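Local coordinates for putative hydrolase (Campylobacter jejuni, PDB 3D6L), which probably hydrolyses long-chain acyl-CoA thioesters, as a hexameric enzyme of the hotdog fold, at residues S73-V85 / K121-F134. Residues are numbered along the deposited sequence; the frame is centred on the assembly and turned at random.
Sequences SKVVNVGNTSISV and KNPISEELKRIHGF
Val78 lies at the centre of this contact, its two methyls dividing the work between Phe134 on one hand and Ile124 and Lys129 on the other. In this hotdog fold the turn joining antiparallel strands 68-78 and 82-94 is met by the C-terminal tail, which passes it, forms the short helix 126-130 and closes with Phe134 against strand 68-78. CG2 of Val78 makes a CH-pi contact over the Phe134 ring, 3.8 Å from the ring centroid and 12° off the normal. Near the plane of the same ring, Val75 O meets Phe134 CZ edge-on at 3.7 Å. CG1 of Val78 stands anti to its backbone N (chi1 180°), which turns it to Ile124 CD1 at 3.6 Å and to the aliphatic part of Lys129. Ile124 CD1 also rests 3.7 Å from Ile83 CG1, so the isoleucine tip fits between residues of both strands. Lys129 runs extended beyond CG past the valine, and its NZ donates to Gly79 O at 2.9 Å, arriving from above the carbonyl plane. One residue further round the turn, Asn80 O accepts a nearly straight bond from Ile124 N (3.0 Å, 169° at the hydrogen), while Pro123 CA adds a CH...O contact to that oxygen. Thr81 CG2 packs on Asn122 O, which is itself hydrogen-bonded to Ser114 OG of strand 100-115, tying the start of the tail to the next strand of the sheet. Ser125 N-caps the helix with a weak side-chain bond to Leu128 N. At the other end a Schellman motif, with Gly133 at positive phi, turns the chain to bring Phe134 back over the strand; Lys129 O takes Phe134 N at 2.7 Å and His132 N from opposite faces of its carbonyl plane.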
ATOM      1  N   SER A  73       0.940 -21.343 -15.050  1.00 23.39           N
ATOM      2  CA  SER A  73       2.317 -21.381 -15.507  1.00 24.47           C
ATOM      3  C   SER A  73       2.674 -22.691 -16.175  1.00 25.16           C
ATOM      4  O   SER A  73       2.234 -23.763 -15.748  1.00 25.84           O
ATOM      5  CB  SER A  73       3.251 -21.151 -14.337  1.00 24.51           C
ATOM      6  OG  SER A  73       2.948 -19.910 -13.729  1.00 25.49           O
ATOM      7  N   LYS A  74       3.460 -22.592 -17.245  1.00 25.46           N
ATOM      8  CA  LYS A  74       4.099 -23.759 -17.822  1.00 25.79           C
ATOM      9  C   LYS A  74       5.581 -23.490 -18.074  1.00 25.56           C
ATOM     10  O   LYS A  74       5.944 -22.587 -18.834  1.00 25.51           O
ATOM     11  CB  LYS A  74       3.389 -24.211 -19.104  1.00 26.15           C
ATOM     12  CG  LYS A  74       3.933 -25.535 -19.644  1.00 27.46           C
ATOM     13  CD  LYS A  74       3.047 -26.141 -20.715  1.00 30.17           C
ATOM     14  CE  LYS A  74       3.792 -27.242 -21.473  1.00 31.72           C
ATOM     15  NZ  LYS A  74       4.080 -28.450 -20.633  1.00 32.62           N
ATOM     16  N   VAL A  75       6.433 -24.274 -17.423  1.00 25.39           N
ATOM     17  CA  VAL A  75       7.855 -24.232 -17.709  1.00 25.23           C
ATOM     18  C   VAL A  75       8.035 -24.726 -19.130  1.00 25.13           C
ATOM     19  O   VAL A  75       7.688 -25.852 -19.466  1.00 25.31           O
ATOM     20  CB  VAL A  75       8.681 -25.068 -16.729  1.00 25.24           C
ATOM     21  CG1 VAL A  75      10.164 -25.007 -17.094  1.00 24.91           C
ATOM     22  CG2 VAL A  75       8.460 -24.575 -15.308  1.00 25.60           C
ATOM     23  N   VAL A  76       8.560 -23.841 -19.954  1.00 25.23           N
ATOM     24  CA  VAL A  76       8.642 -24.022 -21.386  1.00 25.30           C
ATOM     25  C   VAL A  76      10.052 -24.485 -21.768  1.00 25.53           C
ATOM     26  O   VAL A  76      10.226 -25.268 -22.702  1.00 25.61           O
ATOM     27  CB  VAL A  76       8.253 -22.676 -22.089  1.00 25.09           C
ATOM     28  CG1 VAL A  76       8.925 -22.504 -23.459  1.00 25.50           C
ATOM     29  CG2 VAL A  76       6.742 -22.552 -22.188  1.00 24.77           C
ATOM     30  N   ASN A  77      11.049 -24.003 -21.031  1.00 25.72           N
ATOM     31  CA  ASN A  77      12.440 -24.305 -21.328  1.00 26.00           C
ATOM     32  C   ASN A  77      13.345 -24.273 -20.107  1.00 25.68           C
ATOM     33  O   ASN A  77      13.163 -23.461 -19.206  1.00 25.50           O
ATOM     34  CB  ASN A  77      12.970 -23.335 -22.373  1.00 26.39           C
ATOM     35  CG  ASN A  77      13.874 -24.009 -23.367  1.00 28.27           C
ATOM     36  OD1 ASN A  77      13.431 -24.399 -24.453  1.00 31.19           O
ATOM     37  ND2 ASN A  77      15.142 -24.186 -23.001  1.00 29.81           N
ATOM     38  N   VAL A  78      14.322 -25.169 -20.089  1.00 25.60           N
ATOM     39  CA  VAL A  78      15.305 -25.220 -19.019  1.00 25.54           C
ATOM     40  C   VAL A  78      16.688 -25.314 -19.641  1.00 25.57           C
ATOM     41  O   VAL A  78      16.936 -26.151 -20.507  1.00 25.64           O
ATOM     42  CB  VAL A  78      15.070 -26.422 -18.068  1.00 25.57           C
ATOM     43  CG1 VAL A  78      16.115 -26.451 -16.970  1.00 25.14           C
ATOM     44  CG2 VAL A  78      13.677 -26.366 -17.454  1.00 25.74           C
ATOM     45  N   GLY A  79      17.578 -24.429 -19.208  1.00 25.64           N
ATOM     46  CA  GLY A  79      18.956 -24.421 -19.670  1.00 25.39           C
ATOM     47  C   GLY A  79      19.834 -24.998 -18.585  1.00 25.30           C
ATOM     48  O   GLY A  79      19.411 -25.881 -17.851  1.00 25.50           O
ATOM     49  N   ASN A  80      21.058 -24.497 -18.489  1.00 25.30           N
ATOM     50  CA  ASN A  80      21.992 -24.915 -17.454  1.00 25.34           C
ATOM     51  C   ASN A  80      21.645 -24.233 -16.119  1.00 24.97           C
ATOM     52  O   ASN A  80      21.635 -24.889 -15.068  1.00 24.87           O
ATOM     53  CB  ASN A  80      23.435 -24.655 -17.930  1.00 25.64           C
ATOM     54  CG  ASN A  80      24.406 -24.378 -16.789  1.00 27.45           C
ATOM     55  OD1 ASN A  80      24.819 -25.287 -16.063  1.00 29.00           O
ATOM     56  ND2 ASN A  80      24.792 -23.107 -16.641  1.00 29.29           N
ATOM     57  N   THR A  81      21.337 -22.932 -16.177  1.00 24.43           N
ATOM     58  CA  THR A  81      20.874 -22.166 -15.006  1.00 24.00           C
ATOM     59  C   THR A  81      19.547 -21.412 -15.231  1.00 23.86           C
ATOM     60  O   THR A  81      18.928 -20.942 -14.267  1.00 24.03           O
ATOM     61  CB  THR A  81      21.924 -21.132 -14.520  1.00 23.81           C
ATOM     62  OG1 THR A  81      22.273 -20.263 -15.602  1.00 24.20           O
ATOM     63  CG2 THR A  81      23.176 -21.814 -13.991  1.00 23.85           C
ATOM     64  N   SER A  82      19.112 -21.286 -16.486  1.00 23.13           N
ATOM     65  CA  SER A  82      17.956 -20.448 -16.800  1.00 22.58           C
ATOM     66  C   SER A  82      16.667 -21.261 -16.910  1.00 22.03           C
ATOM     67  O   SER A  82      16.714 -22.442 -17.238  1.00 22.11           O
ATOM     68  CB  SER A  82      18.195 -19.647 -18.079  1.00 22.60           C
ATOM     69  OG  SER A  82      18.082 -20.478 -19.226  1.00 23.39           O
ATOM     70  N   ILE A  83      15.529 -20.615 -16.637  1.00 21.13           N
ATOM     71  CA  ILE A  83      14.213 -21.258 -16.666  1.00 20.29           C
ATOM     72  C   ILE A  83      13.149 -20.359 -17.316  1.00 20.02           C
ATOM     73  O   ILE A  83      12.847 -19.276 -16.808  1.00 19.89           O
ATOM     74  CB  ILE A  83      13.729 -21.644 -15.234  1.00 20.46           C
ATOM     75  CG1 ILE A  83      14.824 -22.381 -14.452  1.00 19.94           C
ATOM     76  CG2 ILE A  83      12.437 -22.462 -15.300  1.00 19.63           C
ATOM     77  CD1 ILE A  83      14.640 -22.368 -12.939  1.00 19.77           C
ATOM     78  N   SER A  84      12.567 -20.825 -18.420  1.00 19.43           N
ATOM     79  CA  SER A  84      11.519 -20.080 -19.115  1.00 19.23           C
ATOM     80  C   SER A  84      10.123 -20.556 -18.760  1.00 18.90           C
ATOM     81  O   SER A  84       9.852 -21.761 -18.700  1.00 18.65           O
ATOM     82  CB  SER A  84      11.714 -20.147 -20.619  1.00 19.22           C
ATOM     83  OG  SER A  84      12.979 -19.612 -20.956  1.00 21.41           O
ATOM     84  N   VAL A  85       9.234 -19.595 -18.535  1.00 18.40           N
ATOM     85  CA  VAL A  85       7.901 -19.898 -18.057  1.00 18.05           C
ATOM     86  C   VAL A  85       6.880 -19.116 -18.855  1.00 18.01           C
ATOM     87  O   VAL A  85       6.985 -17.895 -18.980  1.00 18.46           O
ATOM     88  CB  VAL A  85       7.752 -19.579 -16.542  1.00 17.80           C
ATOM     89  CG1 VAL A  85       6.355 -19.920 -16.048  1.00 17.80           C
ATOM     90  CG2 VAL A  85       8.793 -20.337 -15.717  1.00 17.54           C
ATOM     91  N   LYS A 121      24.955 -17.991  -9.312  1.00 34.29           N
ATOM     92  CA  LYS A 121      24.390 -18.972 -10.241  1.00 34.26           C
ATOM     93  C   LYS A 121      24.463 -20.397  -9.697  1.00 33.73           C
ATOM     94  O   LYS A 121      25.505 -20.847  -9.219  1.00 33.52           O
ATOM     95  CB  LYS A 121      25.024 -18.865 -11.630  1.00 34.20           C
ATOM     96  CG  LYS A 121      24.419 -17.744 -12.471  1.00 35.06           C
ATOM     97  CD  LYS A 121      24.984 -17.684 -13.887  1.00 34.99           C
ATOM     98  CE  LYS A 121      24.261 -16.608 -14.702  1.00 36.55           C
ATOM     99  NZ  LYS A 121      24.829 -16.444 -16.082  1.00 37.77           N
ATOM    100  N   ASN A 122      23.320 -21.073  -9.749  1.00 33.31           N
ATOM    101  CA  ASN A 122      23.165 -22.440  -9.270  1.00 33.01           C
ATOM    102  C   ASN A 122      22.799 -23.303 -10.480  1.00 32.48           C
ATOM    103  O   ASN A 122      21.731 -23.123 -11.054  1.00 32.51           O
ATOM    104  CB  ASN A 122      22.058 -22.480  -8.195  1.00 33.04           C
ATOM    105  CG  ASN A 122      22.022 -23.793  -7.393  1.00 34.06           C
ATOM    106  OD1 ASN A 122      22.817 -24.711  -7.621  1.00 35.84           O
ATOM    107  ND2 ASN A 122      21.081 -23.880  -6.444  1.00 32.88           N
ATOM    108  N   PRO A 123      23.701 -24.203 -10.918  1.00 32.08           N
ATOM    109  CA  PRO A 123      23.300 -25.116 -11.996  1.00 31.54           C
ATOM    110  C   PRO A 123      22.133 -25.995 -11.561  1.00 30.90           C
ATOM    111  O   PRO A 123      22.149 -26.542 -10.459  1.00 30.66           O
ATOM    112  CB  PRO A 123      24.557 -25.962 -12.237  1.00 31.42           C
ATOM    113  CG  PRO A 123      25.676 -25.122 -11.721  1.00 31.92           C
ATOM    114  CD  PRO A 123      25.102 -24.427 -10.514  1.00 32.18           C
ATOM    115  N   ILE A 124      21.122 -26.094 -12.420  1.00 30.37           N
ATOM    116  CA  ILE A 124      19.913 -26.859 -12.121  1.00 29.93           C
ATOM    117  C   ILE A 124      20.231 -28.358 -12.125  1.00 30.01           C
ATOM    118  O   ILE A 124      20.897 -28.859 -13.042  1.00 29.80           O
ATOM    119  CB  ILE A 124      18.776 -26.548 -13.135  1.00 29.62           C
ATOM    120  CG1 ILE A 124      18.481 -25.044 -13.164  1.00 29.05           C
ATOM    121  CG2 ILE A 124      17.514 -27.350 -12.802  1.00 29.10           C
ATOM    122  CD1 ILE A 124      17.761 -24.565 -14.399  1.00 26.53           C
ATOM    123  N   SER A 125      19.749 -29.058 -11.097  1.00 29.98           N
ATOM    124  CA  SER A 125      19.991 -30.490 -10.947  1.00 30.01           C
ATOM    125  C   SER A 125      19.293 -31.280 -12.043  1.00 30.16           C
ATOM    126  O   SER A 125      18.122 -31.035 -12.337  1.00 30.16           O
ATOM    127  CB  SER A 125      19.528 -30.978  -9.572  1.00 30.04           C
ATOM    128  OG  SER A 125      18.136 -31.227  -9.560  1.00 29.31           O
ATOM    129  N   GLU A 126      20.017 -32.227 -12.635  1.00 30.31           N
ATOM    130  CA  GLU A 126      19.482 -33.065 -13.715  1.00 31.15           C
ATOM    131  C   GLU A 126      18.250 -33.887 -13.293  1.00 30.46           C
ATOM    132  O   GLU A 126      17.404 -34.224 -14.128  1.00 30.25           O
ATOM    133  CB  GLU A 126      20.586 -33.944 -14.367  1.00 31.15           C
ATOM    134  CG  GLU A 126      21.845 -34.197 -13.493  1.00 32.66           C
ATOM    135  CD  GLU A 126      22.818 -35.245 -14.068  1.00 33.30           C
ATOM    136  OE1 GLU A 126      23.531 -34.933 -15.059  1.00 36.25           O
ATOM    137  OE2 GLU A 126      22.890 -36.376 -13.511  1.00 35.13           O
ATOM    138  N   GLU A 127      18.144 -34.176 -11.995  1.00 30.19           N
ATOM    139  CA  GLU A 127      17.001 -34.904 -11.449  1.00 30.08           C
ATOM    140  C   GLU A 127      15.688 -34.130 -11.574  1.00 29.42           C
ATOM    141  O   GLU A 127      14.673 -34.690 -11.978  1.00 29.21           O
ATOM    142  CB  GLU A 127      17.237 -35.279  -9.990  1.00 30.07           C
ATOM    143  CG  GLU A 127      16.067 -36.050  -9.366  1.00 30.72           C
ATOM    144  CD  GLU A 127      16.308 -36.408  -7.915  1.00 31.47           C
ATOM    145  OE1 GLU A 127      17.380 -36.992  -7.618  1.00 34.37           O
ATOM    146  OE2 GLU A 127      15.426 -36.124  -7.070  1.00 32.44           O
ATOM    147  N   LEU A 128      15.713 -32.850 -11.210  1.00 29.07           N
ATOM    148  CA  LEU A 128      14.530 -32.002 -11.285  1.00 28.79           C
ATOM    149  C   LEU A 128      14.143 -31.748 -12.734  1.00 29.05           C
ATOM    150  O   LEU A 128      12.956 -31.643 -13.054  1.00 28.88           O
ATOM    151  CB  LEU A 128      14.755 -30.683 -10.551  1.00 28.64           C
ATOM    152  CG  LEU A 128      14.979 -30.735  -9.037  1.00 28.18           C
ATOM    153  CD1 LEU A 128      15.275 -29.340  -8.526  1.00 28.17           C
ATOM    154  CD2 LEU A 128      13.799 -31.347  -8.290  1.00 27.84           C
ATOM    155  N   LYS A 129      15.148 -31.656 -13.603  1.00 29.38           N
ATOM    156  CA  LYS A 129      14.919 -31.589 -15.043  1.00 29.71           C
ATOM    157  C   LYS A 129      14.235 -32.856 -15.537  1.00 30.27           C
ATOM    158  O   LYS A 129      13.295 -32.768 -16.325  1.00 30.71           O
ATOM    159  CB  LYS A 129      16.224 -31.373 -15.809  1.00 29.51           C
ATOM    160  CG  LYS A 129      16.844 -30.009 -15.627  1.00 28.75           C
ATOM    161  CD  LYS A 129      17.857 -29.760 -16.721  1.00 28.94           C
ATOM    162  CE  LYS A 129      18.944 -28.804 -16.272  1.00 29.23           C
ATOM    163  NZ  LYS A 129      20.019 -28.707 -17.294  1.00 29.06           N
ATOM    164  N   ARG A 130      14.699 -34.020 -15.069  1.00 30.63           N
ATOM    165  CA  ARG A 130      14.118 -35.313 -15.458  1.00 30.80           C
ATOM    166  C   ARG A 130      12.653 -35.454 -15.049  1.00 31.45           C
ATOM    167  O   ARG A 130      11.834 -35.903 -15.848  1.00 31.68           O
ATOM    168  CB  ARG A 130      14.930 -36.493 -14.909  1.00 30.89           C
ATOM    169  CG  ARG A 130      16.127 -36.901 -15.772  1.00 30.94           C
ATOM    170  CD  ARG A 130      16.675 -38.288 -15.399  1.00 29.79           C
ATOM    171  NE  ARG A 130      17.015 -38.394 -13.978  1.00 28.39           N
ATOM    172  CZ  ARG A 130      18.172 -38.020 -13.433  1.00 27.30           C
ATOM    173  NH1 ARG A 130      19.138 -37.506 -14.183  1.00 26.11           N
ATOM    174  NH2 ARG A 130      18.361 -38.159 -12.125  1.00 26.76           N
ATOM    175  N   ILE A 131      12.322 -35.064 -13.816  1.00 32.04           N
ATOM    176  CA  ILE A 131      10.941 -35.185 -13.331  1.00 32.81           C
ATOM    177  C   ILE A 131       9.993 -34.121 -13.891  1.00 33.13           C
ATOM    178  O   ILE A 131       8.788 -34.157 -13.621  1.00 33.16           O
ATOM    179  CB  ILE A 131      10.830 -35.257 -11.772  1.00 32.82           C
ATOM    180  CG1 ILE A 131      11.437 -34.028 -11.102  1.00 33.00           C
ATOM    181  CG2 ILE A 131      11.468 -36.533 -11.249  1.00 32.96           C
ATOM    182  CD1 ILE A 131      11.178 -33.960  -9.607  1.00 32.95           C
ATOM    183  N   HIS A 132      10.542 -33.183 -14.663  1.00 33.72           N
ATOM    184  CA  HIS A 132       9.749 -32.135 -15.317  1.00 34.16           C
ATOM    185  C   HIS A 132       9.757 -32.250 -16.851  1.00 34.28           C
ATOM    186  O   HIS A 132       9.305 -31.345 -17.558  1.00 34.45           O
ATOM    187  CB  HIS A 132      10.200 -30.741 -14.853  1.00 34.14           C
ATOM    188  CG  HIS A 132       9.766 -30.401 -13.461  1.00 34.97           C
ATOM    189  ND1 HIS A 132      10.621 -30.442 -12.380  1.00 35.67           N
ATOM    190  CD2 HIS A 132       8.558 -30.031 -12.969  1.00 35.48           C
ATOM    191  CE1 HIS A 132       9.962 -30.110 -11.283  1.00 35.55           C
ATOM    192  NE2 HIS A 132       8.709 -29.852 -11.614  1.00 35.97           N
ATOM    193  N   GLY A 133      10.264 -33.368 -17.359  1.00 34.33           N
ATOM    194  CA  GLY A 133      10.248 -33.627 -18.790  1.00 34.59           C
ATOM    195  C   GLY A 133      11.404 -33.026 -19.564  1.00 34.80           C
ATOM    196  O   GLY A 133      11.314 -32.853 -20.778  1.00 35.06           O
ATOM    197  N   PHE A 134      12.496 -32.714 -18.872  1.00 34.92           N
ATOM    198  CA  PHE A 134      13.702 -32.211 -19.521  1.00 35.11           C
ATOM    199  C   PHE A 134      14.876 -33.109 -19.153  1.00 35.28           C
ATOM    200  O   PHE A 134      15.625 -33.554 -20.023  1.00 35.53           O
ATOM    201  CB  PHE A 134      13.996 -30.763 -19.104  1.00 35.11           C
ATOM    202  CG  PHE A 134      12.844 -29.809 -19.326  1.00 35.07           C
ATOM    203  CD1 PHE A 134      11.906 -29.580 -18.321  1.00 34.59           C
ATOM    204  CD2 PHE A 134      12.710 -29.124 -20.534  1.00 35.35           C
ATOM    205  CE1 PHE A 134      10.842 -28.696 -18.519  1.00 34.49           C
ATOM    206  CE2 PHE A 134      11.650 -28.233 -20.739  1.00 35.16           C
ATOM    207  CZ  PHE A 134      10.713 -28.024 -19.726  1.00 34.41           C
TER